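Local atomic coordinates of amino acid amide racemase (Ochrobactrum anthropi, PDB entry 6GIO), a protein that belongs to the class-III aminotransferase family of fold-type I enzymes and binds pyridoxal-5'-phosphate. Residues Arg321-Leu333 and Leu402-Val416. Residues are numbered along the deposited sequence; the frame is centred on the assembly and turned at random.
Sequences RSERVGGIFADRL and LTLTEPEIDEAADIV
The guanidinium group of Arg-321 meets the loop before helix 406-416 end-on: NH1 and NH2 both donate to the carbonyl oxygen of Leu-404, NH2 at 2.7 Å. That oxygen lies in the guanidinium plane, and both nitrogens approach from the same side of the carbonyl plane, tilted nearly 30° from it. A long arginine suits the place because its chain, extended from CG to NE, reaches across to the loop, while Val-325 CG2 covers one face of the group. Just beyond, Thr-405 and Glu-408 cap the helix start in a capping box: Thr-405 N donates to Glu-408 OE1 at 2.9 Å, and Glu-408 N in return to Thr-405 OG1. A bend at chi3 (70°) brings the end of Arg-324 to Glu-406, whose OE2 takes two hydrogen bonds of a salt bridge, the shorter from NH1 at 2.8 Å. The two helices, running nearly parallel (22°), pack side by side against the mixed sheet of the smaller domain of this fold-type I enzyme; Phe-329 and Leu-333 rest on Ile-353, and Leu-404 of the loop on Leu-45. Between the helices, Ile-409 sends its two branches apart: CD1 presses tightly on Val-325 CG1 (3.5 Å), and CG2 touches Phe-329 CD1 at 3.8 Å. Small Ala-412 admits the far end of that ring, its CB 3.9 Å from Phe-329 CZ. Farther along, Arg-332 lays one guanidinium face over Ala-413 CB and turns its edge to Asp-414, whose OD1 is 3.4 Å from NH2 in a long salt bridge.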
# COMPACT_ATOMS: atom_id res chain seq x y z
N ARG C 321 23.57 0.15 -19.83
CA ARG C 321 22.78 -0.09 -21.02
C ARG C 321 21.70 0.98 -21.28
O ARG C 321 21.51 1.42 -22.41
CB ARG C 321 22.18 -1.47 -20.99
CG ARG C 321 21.53 -1.84 -22.30
CD ARG C 321 20.95 -3.23 -22.28
NE ARG C 321 20.36 -3.55 -23.58
CZ ARG C 321 19.09 -3.32 -23.96
NH1 ARG C 321 18.20 -2.76 -23.16
NH2 ARG C 321 18.71 -3.64 -25.17
N SER C 322 21.02 1.43 -20.22
CA SER C 322 19.92 2.37 -20.39
C SER C 322 20.43 3.75 -20.89
O SER C 322 19.76 4.41 -21.69
CB SER C 322 19.13 2.51 -19.09
OG SER C 322 18.58 1.26 -18.69
N GLU C 323 21.60 4.18 -20.43
CA GLU C 323 22.23 5.38 -21.02
C GLU C 323 22.41 5.24 -22.53
O GLU C 323 22.10 6.15 -23.29
CB GLU C 323 23.61 5.65 -20.42
CG GLU C 323 24.36 6.77 -21.13
CD GLU C 323 25.47 7.34 -20.26
OE1 GLU C 323 26.53 6.70 -20.12
OE2 GLU C 323 25.30 8.44 -19.70
N ARG C 324 22.94 4.10 -22.96
CA ARG C 324 23.26 3.89 -24.37
C ARG C 324 21.97 3.75 -25.21
O ARG C 324 21.78 4.45 -26.18
CB ARG C 324 24.22 2.70 -24.53
CG ARG C 324 24.66 2.39 -25.96
CD ARG C 324 25.53 1.13 -26.03
NE ARG C 324 24.76 -0.10 -25.76
CZ ARG C 324 23.96 -0.70 -26.65
NH1 ARG C 324 23.78 -0.18 -27.86
NH2 ARG C 324 23.31 -1.80 -26.30
N VAL C 325 21.07 2.89 -24.78
CA VAL C 325 19.85 2.54 -25.52
C VAL C 325 18.84 3.71 -25.46
O VAL C 325 18.16 4.03 -26.46
CB VAL C 325 19.33 1.19 -24.93
CG1 VAL C 325 17.83 1.05 -24.88
CG2 VAL C 325 19.98 0.03 -25.68
N GLY C 326 18.71 4.32 -24.28
CA GLY C 326 17.94 5.53 -24.14
C GLY C 326 18.43 6.69 -25.01
O GLY C 326 17.63 7.46 -25.53
N GLY C 327 19.74 6.81 -25.16
CA GLY C 327 20.34 7.80 -26.08
C GLY C 327 19.93 7.58 -27.54
O GLY C 327 19.49 8.53 -28.21
N ILE C 328 20.07 6.34 -28.02
CA ILE C 328 19.55 5.97 -29.36
C ILE C 328 18.05 6.31 -29.52
O ILE C 328 17.65 6.93 -30.52
CB ILE C 328 19.80 4.47 -29.68
CG1 ILE C 328 21.32 4.18 -29.66
CG2 ILE C 328 19.16 4.09 -31.01
CD1 ILE C 328 21.66 2.71 -29.47
N PHE C 329 17.23 5.94 -28.53
CA PHE C 329 15.77 6.17 -28.60
C PHE C 329 15.49 7.67 -28.62
O PHE C 329 14.72 8.15 -29.45
CB PHE C 329 15.05 5.51 -27.40
CG PHE C 329 13.53 5.49 -27.51
CD1 PHE C 329 12.87 5.74 -28.71
CD2 PHE C 329 12.77 5.17 -26.40
CE1 PHE C 329 11.49 5.72 -28.80
CE2 PHE C 329 11.37 5.13 -26.48
CZ PHE C 329 10.73 5.41 -27.67
N ALA C 330 16.13 8.40 -27.71
CA ALA C 330 15.93 9.84 -27.61
C ALA C 330 16.28 10.54 -28.95
O ALA C 330 15.56 11.43 -29.42
CB ALA C 330 16.75 10.44 -26.44
N ASP C 331 17.39 10.13 -29.56
CA ASP C 331 17.84 10.74 -30.82
C ASP C 331 16.90 10.46 -31.97
O ASP C 331 16.61 11.38 -32.73
CB ASP C 331 19.28 10.34 -31.13
CG ASP C 331 20.26 11.00 -30.19
OD1 ASP C 331 19.93 12.12 -29.70
OD2 ASP C 331 21.36 10.44 -29.97
N ARG C 332 16.37 9.24 -32.07
CA ARG C 332 15.29 8.93 -33.06
C ARG C 332 14.14 9.90 -32.88
O ARG C 332 13.68 10.52 -33.81
CB ARG C 332 14.77 7.49 -32.95
CG ARG C 332 15.80 6.42 -33.30
CD ARG C 332 16.11 6.34 -34.81
NE ARG C 332 14.88 6.21 -35.61
CZ ARG C 332 14.29 5.06 -35.94
NH1 ARG C 332 14.84 3.90 -35.59
NH2 ARG C 332 13.16 5.05 -36.63
N LEU C 333 13.68 10.06 -31.65
CA LEU C 333 12.57 10.96 -31.37
C LEU C 333 12.89 12.40 -31.74
O LEU C 333 12.10 13.06 -32.40
CB LEU C 333 12.15 10.82 -29.91
CG LEU C 333 11.52 9.48 -29.56
CD1 LEU C 333 11.44 9.31 -28.04
CD2 LEU C 333 10.13 9.37 -30.18
N LEU C 402 13.52 -1.69 -18.96
CA LEU C 402 14.94 -1.50 -19.17
C LEU C 402 15.49 -2.54 -20.14
O LEU C 402 16.60 -2.40 -20.66
CB LEU C 402 15.66 -1.62 -17.82
CG LEU C 402 15.30 -0.55 -16.78
CD1 LEU C 402 16.34 -0.50 -15.65
CD2 LEU C 402 15.21 0.82 -17.41
N THR C 403 14.71 -3.58 -20.38
CA THR C 403 15.06 -4.64 -21.30
C THR C 403 14.66 -4.35 -22.73
O THR C 403 14.75 -5.23 -23.59
CB THR C 403 14.38 -5.95 -20.85
OG1 THR C 403 13.00 -5.69 -20.61
CG2 THR C 403 15.04 -6.46 -19.54
N LEU C 404 14.23 -3.13 -23.00
CA LEU C 404 13.85 -2.72 -24.35
C LEU C 404 15.00 -3.02 -25.34
O LEU C 404 16.17 -2.66 -25.11
CB LEU C 404 13.48 -1.23 -24.37
CG LEU C 404 12.83 -0.72 -25.66
CD1 LEU C 404 11.41 -1.25 -25.84
CD2 LEU C 404 12.86 0.80 -25.69
N THR C 405 14.66 -3.68 -26.45
CA THR C 405 15.71 -4.05 -27.46
C THR C 405 15.90 -2.96 -28.52
O THR C 405 15.05 -2.07 -28.68
CB THR C 405 15.41 -5.39 -28.16
OG1 THR C 405 14.25 -5.27 -28.98
CG2 THR C 405 15.19 -6.48 -27.14
N GLU C 406 17.01 -3.03 -29.24
CA GLU C 406 17.24 -2.06 -30.33
C GLU C 406 16.22 -2.17 -31.47
O GLU C 406 15.75 -1.15 -31.93
CB GLU C 406 18.69 -2.05 -30.78
CG GLU C 406 19.57 -1.45 -29.68
CD GLU C 406 21.06 -1.41 -30.01
OE1 GLU C 406 21.43 -0.97 -31.11
OE2 GLU C 406 21.86 -1.77 -29.12
N PRO C 407 15.81 -3.38 -31.87
CA PRO C 407 14.71 -3.45 -32.84
C PRO C 407 13.42 -2.84 -32.35
O PRO C 407 12.65 -2.29 -33.14
CB PRO C 407 14.53 -4.95 -33.07
CG PRO C 407 15.92 -5.50 -32.82
CD PRO C 407 16.49 -4.68 -31.71
N GLU C 408 13.16 -2.97 -31.05
CA GLU C 408 11.96 -2.38 -30.47
C GLU C 408 12.06 -0.85 -30.44
O GLU C 408 11.06 -0.16 -30.60
CB GLU C 408 11.70 -2.97 -29.09
CG GLU C 408 11.16 -4.38 -29.15
CD GLU C 408 11.22 -5.10 -27.83
OE1 GLU C 408 11.96 -4.67 -26.92
OE2 GLU C 408 10.52 -6.13 -27.74
N ILE C 409 13.26 -0.31 -30.26
CA ILE C 409 13.43 1.14 -30.39
C ILE C 409 13.01 1.64 -31.77
O ILE C 409 12.30 2.64 -31.85
CB ILE C 409 14.85 1.61 -30.02
CG1 ILE C 409 15.07 1.42 -28.52
CG2 ILE C 409 15.03 3.09 -30.36
CD1 ILE C 409 16.51 1.57 -28.06
N ASP C 410 13.42 0.95 -32.86
CA ASP C 410 12.97 1.35 -34.23
C ASP C 410 11.48 1.21 -34.39
O ASP C 410 10.87 2.01 -35.07
CB ASP C 410 13.60 0.49 -35.37
CG ASP C 410 15.09 0.65 -35.50
OD1 ASP C 410 15.62 1.73 -35.17
OD2 ASP C 410 15.76 -0.32 -35.96
N GLU C 411 10.89 0.14 -33.85
CA GLU C 411 9.45 -0.07 -33.96
C GLU C 411 8.68 1.03 -33.22
O GLU C 411 7.61 1.50 -33.67
CB GLU C 411 9.07 -1.43 -33.38
CG GLU C 411 7.60 -1.72 -33.46
CD GLU C 411 7.18 -2.99 -32.75
OE1 GLU C 411 8.02 -3.61 -32.04
OE2 GLU C 411 5.99 -3.37 -32.90
N ALA C 412 9.23 1.42 -32.08
CA ALA C 412 8.66 2.50 -31.28
C ALA C 412 8.66 3.86 -31.99
O ALA C 412 7.64 4.56 -32.07
CB ALA C 412 9.41 2.60 -29.95
N ALA C 413 9.83 4.25 -32.46
CA ALA C 413 10.01 5.51 -33.16
C ALA C 413 9.11 5.58 -34.39
O ALA C 413 8.51 6.62 -34.70
CB ALA C 413 11.45 5.63 -33.56
N ASP C 414 8.98 4.47 -35.08
CA ASP C 414 8.13 4.44 -36.27
C ASP C 414 6.67 4.60 -35.93
O ASP C 414 5.92 5.31 -36.64
CB ASP C 414 8.39 3.15 -37.05
CG ASP C 414 9.67 3.21 -37.91
OD1 ASP C 414 10.25 4.31 -38.12
OD2 ASP C 414 10.12 2.15 -38.36
N ILE C 415 6.26 3.97 -34.83
CA ILE C 415 4.86 4.05 -34.41
C ILE C 415 4.52 5.47 -33.94
O ILE C 415 3.48 6.04 -34.31
CB ILE C 415 4.53 3.01 -33.31
CG1 ILE C 415 4.45 1.60 -33.94
CG2 ILE C 415 3.21 3.38 -32.60
CD1 ILE C 415 4.44 0.48 -32.94
N VAL C 416 5.40 6.04 -33.14
CA VAL C 416 5.19 7.44 -32.68
C VAL C 416 5.11 8.43 -33.86
O VAL C 416 4.26 9.33 -33.88
CB VAL C 416 6.34 7.88 -31.74
CG1 VAL C 416 6.25 9.37 -31.43
CG2 VAL C 416 6.28 7.06 -30.47
O HOH W 1 18.78 -1.25 -20.21